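Long-range contacts in plasma serine protease inhibitor (Homo sapiens, PDB 3DY0), which inactivates serine proteases of blood plasma and other body fluids by binding them irreversibly, in a heparin-dependent manner: residues 89-94 with 165-170; 201-206 with 260-265; 12-17 with 246-251. All blocks are in the same frame, centred on the assembly; numbering follows the deposited sequence.

The three contacts sample different layers of the serpin fold. Contact 1 joins two strands of the large central sheet A and is partly buried, with Leu91, Leu93, Ile167 and Phe169 on one face and Gln90, Ser92, Tyr166, Phe168 and Lys170 on the other. Contact 2, its centre about 29 Å from the centre of the chain, is also an antiparallel strand pair but lies at the periphery in sheet C, where Glu203, Gln205, Gln262 and Glu264 occupy one face and Tyr206 packs on Leu263 and Leu265 on the other, which also bears charged side chains. Contact 3 is the most buried, and joins two helix starts through aromatic packing and bridging waters instead of direct hydrogen bonds. Helix 248-257 of contact 3 leads into strand 259-277 of contact 2.

Contact 1: 89-94 with 165-170; sequences FQLSLG and NYIFFK
Gln90-Gly94 and Asn165-Lys170 run antiparallel with their axes 4.7 Å apart, and paired backbone hydrogen bonds join Gln90 to Lys170, Ser92 to Phe168 and Gly94 to Tyr166. On the face carrying these pairs, the Tyr166 ring folds back over the partner strand. Its chi1 of 65° sets CG between the backbone N and the carbonyl carbon, and the ring lies flat over Gly94, whose CA is 3.7 Å from the ring centroid in a CH-pi contact. In the conformer described, Ser92 OG lies at the edge of this ring, and a water tentatively bridges it to Tyr166 OH. The extended Gln90 chain places its amide at the Phe168 edge, CD lying 3.6 Å from CE2, with the two planes 70° apart. On the other face Leu93 CD1 packs 3.7 Å from Ile167 CB, while Phe89 and Phe169 meet rim to rim, their planes at 59°. This is part of serpin sheet A: strand 323-335, consistent with the inserted reactive centre loop of a cleaved serpin, pairs with strand 159-172, helix 33-45 packs against Leu93 and Ile167, and helix 129-143 meets Tyr166.

Contact 2: 201-206 with 260-265; sequences SREDQY and KRQLEL
Tyr206 reaches across to Leu263 and Leu265, joining two antiparallel strands of serpin sheet C whose directions differ by 160°. Backbone hydrogen bonds pair Arg202 with Leu265, Asp204 with Leu263 and Tyr206 with Arg261. From the Tyr206 backbone, chi1 of -61° turns the ring back along its own strand. CB starts 3.9 Å from Leu263 CD1, and one rim follows the same residue, CD2 lying 3.7 Å from Leu263 CB while the Leu263 carbonyl oxygen sits at the ring edge beside CE2. Farther out, CE1 and CZ meet Leu265 CD2, the leucine crossing the tyrosine at about a right angle. At the tip, the hydroxyl rests 3.6 Å from Leu265 CB and donates a 2.8 Å hydrogen bond from OH to the backbone O of Arg202, four residues earlier. Leu265 N reaches that oxygen too, at 3.2 Å from Arg202 O, and the two donors approach from opposite faces of the carbonyl plane. On the other face Gln205 passes obliquely across the stem of Lys260, its OE1 3.4 Å from Lys260 CD, and Glu203 CG comes near the Gln262 amide. Beyond the pair, Leu263, Glu264 and Leu265 run parallel to a strand of the bound peptide, and Glu264 OE2 forms a salt bridge with it. The chemistry is thus divided: Arg202 O takes two donors, one anchoring the tyrosine tip against Leu265 and one joining the strands, whereas the opposite face is met by amide and aliphatic contacts, with Gln262 folded over the Asp204 backbone.

Contact 3: 12-17 with 246-251; sequences FTFDLY and LSEKTL
Phe14 wedges its ring against Ser247, where helix 12-23 of the serpin fold meets the N-cap of helix 248-257. With CG anti to the carbonyl carbon (chi1 -59°), the ring leans over from its helix and offers one face to the backbone of the turn: Ser247 N stands 3.7 Å above the Phe14 ring plane, offset toward the rim, and CE2 comes within 3.3 Å of Ser247 C. Thr13 CG2 lies over the centre of the opposite face. Leu246 crosses Phe14 at about a right angle, its CB 3.5 Å from Phe14 CD1, and then extends CD1 over the face of Tyr17, 4.3 Å from that ring's centroid, in a CH-pi contact. The Tyr17 hydroxyl is held elsewhere, by Glu243. Glu248, bent at chi2, turns its carboxylate back toward Thr13, and OE2 accepts from two waters: one also takes the Thr13 N-H, the other is hydrogen-bonded to Thr13 OG1. Two waters thus bridge the polar groups beside the aromatic contact. Lys249, next in the helix, touches the bound heparin sugars, so the contact lies directly beside the heparin site. That helix is capped by Ser247 OG, which accepts from Thr250 N at 3.0 Å with an N-H...O angle of 160°.

Contact 1: 89-94 with 165-170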
loop_
_atom_site.group_PDB
_atom_site.type_symbol
_atom_site.label_atom_id
_atom_site.label_comp_id
_atom_site.label_asym_id
_atom_site.label_seq_id
_atom_site.Cartn_x
_atom_site.Cartn_y
_atom_site.Cartn_z
ATOM N N PHE A 89 4.621 -13.494 13.289
ATOM C CA PHE A 89 4.896 -12.090 13.005
ATOM C C PHE A 89 3.751 -11.178 13.424
ATOM O O PHE A 89 2.879 -11.573 14.198
ATOM C CB PHE A 89 5.189 -11.905 11.511
ATOM C CG PHE A 89 4.027 -12.221 10.618
ATOM C CD1 PHE A 89 3.436 -11.222 9.848
ATOM C CD2 PHE A 89 3.521 -13.516 10.537
ATOM C CE1 PHE A 89 2.362 -11.504 9.009
ATOM C CE2 PHE A 89 2.446 -13.810 9.700
ATOM C CZ PHE A 89 1.865 -12.802 8.933
ATOM N N GLN A 90 3.754 -9.954 12.908
ATOM C CA GLN A 90 2.717 -8.996 13.260
ATOM C C GLN A 90 2.117 -8.306 12.044
ATOM O O GLN A 90 2.836 -7.824 11.167
ATOM C CB GLN A 90 3.290 -7.947 14.215
ATOM C CG GLN A 90 2.264 -6.973 14.776
ATOM C CD GLN A 90 2.850 -6.051 15.835
ATOM O OE1 GLN A 90 2.149 -5.212 16.402
ATOM N NE2 GLN A 90 4.143 -6.205 16.107
ATOM N N LEU A 91 0.792 -8.279 11.994
ATOM C CA LEU A 91 0.076 -7.625 10.910
ATOM C C LEU A 91 -1.223 -7.052 11.444
ATOM O O LEU A 91 -2.115 -7.791 11.868
ATOM C CB LEU A 91 -0.227 -8.602 9.771
ATOM C CG LEU A 91 -1.065 -7.988 8.643
ATOM C CD1 LEU A 91 -0.381 -6.725 8.112
ATOM C CD2 LEU A 91 -1.250 -9.004 7.526
ATOM N N SER A 92 -1.318 -5.725 11.428
ATOM C CA SER A 92 -2.503 -5.028 11.906
ATOM C C SER A 92 -3.099 -4.195 10.776
ATOM O O SER A 92 -2.367 -3.584 9.998
ATOM C CB SER A 92 -2.134 -4.117 13.081
ATOM O OG SER A 92 -3.266 -3.416 13.562
ATOM N N LEU A 93 -4.425 -4.180 10.689
ATOM C CA LEU A 93 -5.122 -3.419 9.654
ATOM C C LEU A 93 -6.391 -2.867 10.296
ATOM O O LEU A 93 -7.156 -3.619 10.899
ATOM C CB LEU A 93 -5.481 -4.349 8.493
ATOM C CG LEU A 93 -6.138 -3.768 7.240
ATOM C CD1 LEU A 93 -5.189 -2.804 6.549
ATOM C CD2 LEU A 93 -6.511 -4.915 6.300
ATOM N N GLY A 94 -6.620 -1.563 10.176
ATOM C CA GLY A 94 -7.805 -0.990 10.791
ATOM C C GLY A 94 -8.350 0.256 10.125
ATOM O O GLY A 94 -7.695 0.867 9.278
ATOM N N ASN A 165 -7.449 4.678 7.194
ATOM C CA ASN A 165 -7.123 3.262 7.159
ATOM C C ASN A 165 -5.644 3.219 7.480
ATOM O O ASN A 165 -4.884 4.087 7.052
ATOM C CB ASN A 165 -7.327 2.605 5.796
ATOM C CG ASN A 165 -6.681 1.220 5.734
ATOM O OD1 ASN A 165 -5.504 1.085 5.403
ATOM N ND2 ASN A 165 -7.441 0.194 6.098
ATOM N N TYR A 166 -5.242 2.224 8.255
ATOM C CA TYR A 166 -3.837 2.069 8.598
ATOM C C TYR A 166 -3.479 0.605 8.492
ATOM O O TYR A 166 -4.338 -0.270 8.610
ATOM C CB TYR A 166 -3.567 2.551 10.028
ATOM C CG TYR A 166 -4.259 1.725 11.091
ATOM C CD1 TYR A 166 -3.725 0.509 11.520
ATOM C CD2 TYR A 166 -5.476 2.136 11.629
ATOM C CE1 TYR A 166 -4.391 -0.279 12.455
ATOM C CE2 TYR A 166 -6.147 1.358 12.562
ATOM C CZ TYR A 166 -5.601 0.154 12.969
ATOM O OH TYR A 166 -6.276 -0.626 13.880
ATOM N N ILE A 167 -2.202 0.349 8.252
ATOM C CA ILE A 167 -1.700 -1.010 8.180
ATOM C C ILE A 167 -0.300 -1.005 8.780
ATOM O O ILE A 167 0.490 -0.081 8.547
ATOM C CB ILE A 167 -1.673 -1.540 6.714
ATOM C CG1 ILE A 167 -1.126 -2.972 6.688
ATOM C CG2 ILE A 167 -0.846 -0.614 5.829
ATOM C CD1 ILE A 167 -1.223 -3.651 5.327
ATOM N N PHE A 168 -0.011 -2.014 9.594
ATOM C CA PHE A 168 1.303 -2.142 10.214
ATOM C C PHE A 168 1.784 -3.579 10.072
ATOM O O PHE A 168 1.059 -4.520 10.403
ATOM C CB PHE A 168 1.261 -1.781 11.701
ATOM C CG PHE A 168 2.582 -1.982 12.394
ATOM C CD1 PHE A 168 3.606 -1.051 12.249
ATOM C CD2 PHE A 168 2.819 -3.130 13.141
ATOM C CE1 PHE A 168 4.852 -1.263 12.836
ATOM C CE2 PHE A 168 4.066 -3.351 13.733
ATOM C CZ PHE A 168 5.081 -2.416 13.577
ATOM N N PHE A 169 3.012 -3.737 9.585
ATOM C CA PHE A 169 3.611 -5.050 9.380
ATOM C C PHE A 169 5.020 -5.113 9.956
ATOM O O PHE A 169 5.843 -4.229 9.725
ATOM C CB PHE A 169 3.643 -5.362 7.874
ATOM C CG PHE A 169 4.422 -6.598 7.508
ATOM C CD1 PHE A 169 5.772 -6.515 7.171
ATOM C CD2 PHE A 169 3.797 -7.841 7.459
ATOM C CE1 PHE A 169 6.487 -7.653 6.786
ATOM C CE2 PHE A 169 4.507 -8.984 7.076
ATOM C CZ PHE A 169 5.849 -8.889 6.739
ATOM N N LYS A 170 5.288 -6.159 10.727
ATOM C CA LYS A 170 6.617 -6.347 11.288
ATOM C C LYS A 170 6.869 -7.837 11.349
ATOM O O LYS A 170 6.079 -8.582 11.921
ATOM C CB LYS A 170 6.734 -5.752 12.692
ATOM C CG LYS A 170 8.105 -6.004 13.318
ATOM C CD LYS A 170 8.244 -5.369 14.691
ATOM C CE LYS A 170 9.570 -5.760 15.331
ATOM N NZ LYS A 170 9.697 -5.219 16.712
HETATM O O HOH W 1 -5.925 -3.430 14.370
#

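Contact 2: 201-206 with 260-265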
loop_
_atom_site.group_PDB
_atom_site.type_symbol
_atom_site.label_atom_id
_atom_site.label_comp_id
_atom_site.label_asym_id
_atom_site.label_seq_id
_atom_site.Cartn_x
_atom_site.Cartn_y
_atom_site.Cartn_z
ATOM N N SER A 201 24.232 -10.042 2.761
ATOM C CA SER A 201 24.461 -11.237 1.965
ATOM C C SER A 201 24.258 -12.519 2.742
ATOM O O SER A 201 24.523 -12.586 3.941
ATOM C CB SER A 201 25.877 -11.234 1.390
ATOM O OG SER A 201 26.837 -11.429 2.412
ATOM N N ARG A 202 23.775 -13.543 2.046
ATOM C CA ARG A 202 23.538 -14.842 2.661
ATOM C C ARG A 202 23.406 -15.909 1.583
ATOM O O ARG A 202 22.601 -15.771 0.663
ATOM C CB ARG A 202 22.266 -14.804 3.512
ATOM C CG ARG A 202 21.975 -16.106 4.245
ATOM C CD ARG A 202 20.705 -16.767 3.740
ATOM N NE ARG A 202 19.495 -16.063 4.157
ATOM C CZ ARG A 202 18.264 -16.426 3.811
ATOM N NH1 ARG A 202 18.076 -17.485 3.037
ATOM N NH2 ARG A 202 17.218 -15.736 4.240
ATOM N N GLU A 203 24.212 -16.962 1.688
ATOM C CA GLU A 203 24.162 -18.049 0.723
ATOM C C GLU A 203 23.154 -19.016 1.326
ATOM O O GLU A 203 23.283 -19.416 2.485
ATOM C CB GLU A 203 25.527 -18.720 0.578
ATOM C CG GLU A 203 25.574 -19.727 -0.562
ATOM C CD GLU A 203 26.923 -20.398 -0.699
ATOM O OE1 GLU A 203 27.927 -19.682 -0.899
ATOM O OE2 GLU A 203 26.976 -21.641 -0.608
ATOM N N ASP A 204 22.142 -19.383 0.549
ATOM C CA ASP A 204 21.104 -20.267 1.058
ATOM C C ASP A 204 20.259 -20.753 -0.111
ATOM O O ASP A 204 20.510 -20.400 -1.260
ATOM C CB ASP A 204 20.224 -19.478 2.039
ATOM C CG ASP A 204 19.390 -20.366 2.950
ATOM O OD1 ASP A 204 19.449 -21.603 2.818
ATOM O OD2 ASP A 204 18.671 -19.809 3.809
ATOM N N GLN A 205 19.267 -21.582 0.187
ATOM C CA GLN A 205 18.360 -22.063 -0.845
ATOM C C GLN A 205 17.217 -21.059 -0.876
ATOM O O GLN A 205 16.695 -20.676 0.172
ATOM C CB GLN A 205 17.810 -23.440 -0.492
ATOM C CG GLN A 205 16.889 -24.010 -1.556
ATOM C CD GLN A 205 16.169 -25.257 -1.089
ATOM O OE1 GLN A 205 15.267 -25.190 -0.253
ATOM N NE2 GLN A 205 16.570 -26.404 -1.621
ATOM N N TYR A 206 16.833 -20.626 -2.071
ATOM C CA TYR A 206 15.753 -19.655 -2.221
ATOM C C TYR A 206 14.827 -20.009 -3.365
ATOM O O TYR A 206 15.231 -20.685 -4.317
ATOM C CB TYR A 206 16.304 -18.265 -2.566
ATOM C CG TYR A 206 17.223 -17.621 -1.562
ATOM C CD1 TYR A 206 16.724 -16.767 -0.579
ATOM C CD2 TYR A 206 18.601 -17.808 -1.638
ATOM C CE1 TYR A 206 17.582 -16.107 0.300
ATOM C CE2 TYR A 206 19.462 -17.155 -0.770
ATOM C CZ TYR A 206 18.948 -16.305 0.194
ATOM O OH TYR A 206 19.814 -15.645 1.038
ATOM N N LYS A 260 13.218 -24.112 -6.200
ATOM C CA LYS A 260 14.293 -23.957 -5.223
ATOM C C LYS A 260 15.669 -23.991 -5.871
ATOM O O LYS A 260 15.962 -24.861 -6.692
ATOM C CB LYS A 260 14.192 -25.049 -4.159
ATOM C CG LYS A 260 12.923 -24.968 -3.339
ATOM C CD LYS A 260 12.789 -26.155 -2.404
ATOM C CE LYS A 260 11.471 -26.103 -1.655
ATOM N NZ LYS A 260 11.262 -27.309 -0.813
ATOM N N ARG A 261 16.515 -23.037 -5.490
ATOM C CA ARG A 261 17.864 -22.941 -6.026
ATOM C C ARG A 261 18.822 -22.336 -5.007
ATOM O O ARG A 261 18.430 -21.492 -4.202
ATOM C CB ARG A 261 17.864 -22.073 -7.284
ATOM C CG ARG A 261 19.238 -21.867 -7.880
ATOM C CD ARG A 261 19.165 -21.106 -9.186
ATOM N NE ARG A 261 18.305 -21.777 -10.156
ATOM C CZ ARG A 261 18.289 -21.496 -11.455
ATOM N NH1 ARG A 261 19.090 -20.555 -11.939
ATOM N NH2 ARG A 261 17.476 -22.153 -12.270
ATOM N N GLN A 262 20.077 -22.769 -5.048
ATOM C CA GLN A 262 21.089 -22.251 -4.139
ATOM C C GLN A 262 21.626 -20.940 -4.707
ATOM O O GLN A 262 22.078 -20.886 -5.855
ATOM C CB GLN A 262 22.235 -23.255 -3.995
ATOM C CG GLN A 262 23.187 -22.944 -2.855
ATOM C CD GLN A 262 22.614 -23.319 -1.497
ATOM O OE1 GLN A 262 23.166 -22.960 -0.459
ATOM N NE2 GLN A 262 21.510 -24.053 -1.502
ATOM N N LEU A 263 21.572 -19.881 -3.904
ATOM C CA LEU A 263 22.054 -18.575 -4.335
ATOM C C LEU A 263 22.930 -17.922 -3.284
ATOM O O LEU A 263 22.732 -18.128 -2.087
ATOM C CB LEU A 263 20.887 -17.611 -4.577
ATOM C CG LEU A 263 19.749 -17.946 -5.533
ATOM C CD1 LEU A 263 18.661 -16.885 -5.400
ATOM C CD2 LEU A 263 20.267 -18.004 -6.949
ATOM N N GLU A 264 23.898 -17.139 -3.746
ATOM C CA GLU A 264 24.738 -16.347 -2.860
ATOM C C GLU A 264 24.048 -15.007 -3.105
ATOM O O GLU A 264 24.368 -14.294 -4.060
ATOM C CB GLU A 264 26.189 -16.308 -3.347
ATOM C CG GLU A 264 27.125 -15.559 -2.406
ATOM C CD GLU A 264 28.573 -15.571 -2.870
ATOM O OE1 GLU A 264 29.416 -14.960 -2.182
ATOM O OE2 GLU A 264 28.870 -16.187 -3.917
ATOM N N LEU A 265 23.062 -14.699 -2.269
ATOM C CA LEU A 265 22.264 -13.486 -2.413
ATOM C C LEU A 265 22.830 -12.246 -1.745
ATOM O O LEU A 265 23.198 -12.277 -0.574
ATOM C CB LEU A 265 20.851 -13.728 -1.869
ATOM C CG LEU A 265 19.881 -12.545 -1.933
ATOM C CD1 LEU A 265 19.554 -12.234 -3.391
ATOM C CD2 LEU A 265 18.613 -12.876 -1.159
#

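Contact 3: 12-17 with 246-251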
loop_
_atom_site.group_PDB
_atom_site.type_symbol
_atom_site.label_atom_id
_atom_site.label_comp_id
_atom_site.label_asym_id
_atom_site.label_seq_id
_atom_site.Cartn_x
_atom_site.Cartn_y
_atom_site.Cartn_z
ATOM N N PHE A 12 -6.252 -2.687 -10.613
ATOM C CA PHE A 12 -6.024 -1.653 -9.613
ATOM C C PHE A 12 -4.598 -1.458 -9.117
ATOM O O PHE A 12 -3.996 -0.403 -9.321
ATOM C CB PHE A 12 -6.919 -1.863 -8.391
ATOM C CG PHE A 12 -6.674 -0.856 -7.300
ATOM C CD1 PHE A 12 -7.082 0.463 -7.454
ATOM C CD2 PHE A 12 -5.963 -1.207 -6.156
ATOM C CE1 PHE A 12 -6.782 1.425 -6.486
ATOM C CE2 PHE A 12 -5.657 -0.252 -5.183
ATOM C CZ PHE A 12 -6.067 1.063 -5.351
ATOM N N THR A 13 -4.064 -2.470 -8.448
ATOM C CA THR A 13 -2.729 -2.368 -7.882
ATOM C C THR A 13 -1.643 -1.952 -8.857
ATOM O O THR A 13 -0.844 -1.063 -8.562
ATOM C CB THR A 13 -2.315 -3.699 -7.225
ATOM O OG1 THR A 13 -3.205 -3.981 -6.136
ATOM C CG2 THR A 13 -0.880 -3.630 -6.704
ATOM N N PHE A 14 -1.623 -2.577 -10.025
ATOM C CA PHE A 14 -0.576 -2.288 -10.981
ATOM C C PHE A 14 -0.815 -1.095 -11.884
ATOM O O PHE A 14 0.134 -0.482 -12.369
ATOM C CB PHE A 14 -0.255 -3.577 -11.730
ATOM C CG PHE A 14 0.187 -4.675 -10.804
ATOM C CD1 PHE A 14 1.427 -4.608 -10.174
ATOM C CD2 PHE A 14 -0.669 -5.723 -10.486
ATOM C CE1 PHE A 14 1.808 -5.569 -9.235
ATOM C CE2 PHE A 14 -0.297 -6.689 -9.548
ATOM C CZ PHE A 14 0.943 -6.609 -8.923
ATOM N N ASP A 15 -2.078 -0.745 -12.101
ATOM C CA ASP A 15 -2.352 0.445 -12.886
ATOM C C ASP A 15 -1.974 1.613 -11.971
ATOM O O ASP A 15 -1.458 2.633 -12.428
ATOM C CB ASP A 15 -3.832 0.521 -13.267
ATOM C CG ASP A 15 -4.189 -0.415 -14.410
ATOM O OD1 ASP A 15 -5.391 -0.537 -14.726
ATOM O OD2 ASP A 15 -3.272 -1.024 -14.999
ATOM N N LEU A 16 -2.218 1.459 -10.671
ATOM C CA LEU A 16 -1.859 2.513 -9.724
ATOM C C LEU A 16 -0.339 2.618 -9.651
ATOM O O LEU A 16 0.222 3.718 -9.680
ATOM C CB LEU A 16 -2.430 2.224 -8.329
ATOM C CG LEU A 16 -2.056 3.245 -7.243
ATOM C CD1 LEU A 16 -2.381 4.660 -7.705
ATOM C CD2 LEU A 16 -2.810 2.915 -5.963
ATOM N N TYR A 17 0.332 1.476 -9.563
ATOM C CA TYR A 17 1.787 1.484 -9.506
ATOM C C TYR A 17 2.352 2.255 -10.697
ATOM O O TYR A 17 3.205 3.126 -10.539
ATOM C CB TYR A 17 2.353 0.061 -9.539
ATOM C CG TYR A 17 3.857 0.063 -9.680
ATOM C CD1 TYR A 17 4.686 0.144 -8.560
ATOM C CD2 TYR A 17 4.451 0.113 -10.943
ATOM C CE1 TYR A 17 6.074 0.280 -8.698
ATOM C CE2 TYR A 17 5.822 0.257 -11.091
ATOM C CZ TYR A 17 6.629 0.342 -9.969
ATOM O OH TYR A 17 7.981 0.523 -10.130
ATOM N N LEU A 246 3.764 -5.788 -15.217
ATOM C CA LEU A 246 3.212 -6.131 -13.912
ATOM C C LEU A 246 1.699 -6.269 -13.979
ATOM O O LEU A 246 1.017 -5.452 -14.597
ATOM C CB LEU A 246 3.564 -5.064 -12.874
ATOM C CG LEU A 246 5.048 -4.859 -12.578
ATOM C CD1 LEU A 246 5.209 -3.714 -11.597
ATOM C CD2 LEU A 246 5.654 -6.143 -12.019
ATOM N N SER A 247 1.185 -7.304 -13.328
ATOM C CA SER A 247 -0.248 -7.558 -13.286
ATOM C C SER A 247 -0.505 -8.611 -12.224
ATOM O O SER A 247 0.430 -9.250 -11.735
ATOM C CB SER A 247 -0.750 -8.074 -14.635
ATOM O OG SER A 247 -0.246 -9.373 -14.902
ATOM N N GLU A 248 -1.769 -8.790 -11.863
ATOM C CA GLU A 248 -2.118 -9.792 -10.867
ATOM C C GLU A 248 -1.716 -11.164 -11.406
ATOM O O GLU A 248 -1.207 -12.006 -10.665
ATOM C CB GLU A 248 -3.621 -9.756 -10.573
ATOM C CG GLU A 248 -4.101 -8.505 -9.834
ATOM C CD GLU A 248 -3.629 -8.430 -8.386
ATOM O OE1 GLU A 248 -3.120 -9.440 -7.857
ATOM O OE2 GLU A 248 -3.784 -7.355 -7.767
ATOM N N LYS A 249 -1.938 -11.375 -12.702
ATOM C CA LYS A 249 -1.598 -12.637 -13.355
ATOM C C LYS A 249 -0.097 -12.911 -13.275
ATOM O O LYS A 249 0.327 -14.033 -12.979
ATOM C CB LYS A 249 -2.037 -12.606 -14.823
ATOM C CG LYS A 249 -1.726 -13.879 -15.594
ATOM C CD LYS A 249 -2.148 -13.750 -17.051
ATOM N N THR A 250 0.698 -11.881 -13.541
ATOM C CA THR A 250 2.149 -12.009 -13.490
ATOM C C THR A 250 2.604 -12.427 -12.097
ATOM O O THR A 250 3.454 -13.315 -11.950
ATOM C CB THR A 250 2.836 -10.679 -13.881
ATOM O OG1 THR A 250 2.584 -10.403 -15.266
ATOM C CG2 THR A 250 4.339 -10.762 -13.652
ATOM N N LEU A 251 2.044 -11.790 -11.072
ATOM C CA LEU A 251 2.404 -12.125 -9.701
ATOM C C LEU A 251 2.010 -13.566 -9.411
ATOM O O LEU A 251 2.787 -14.316 -8.818
ATOM C CB LEU A 251 1.714 -11.183 -8.710
ATOM C CG LEU A 251 1.966 -11.498 -7.232
ATOM C CD1 LEU A 251 3.465 -11.435 -6.939
ATOM C CD2 LEU A 251 1.209 -10.505 -6.363
HETATM O O HOH W 2 -5.093 -5.327 -8.722
HETATM O O HOH W 3 -3.927 -6.428 -5.178
#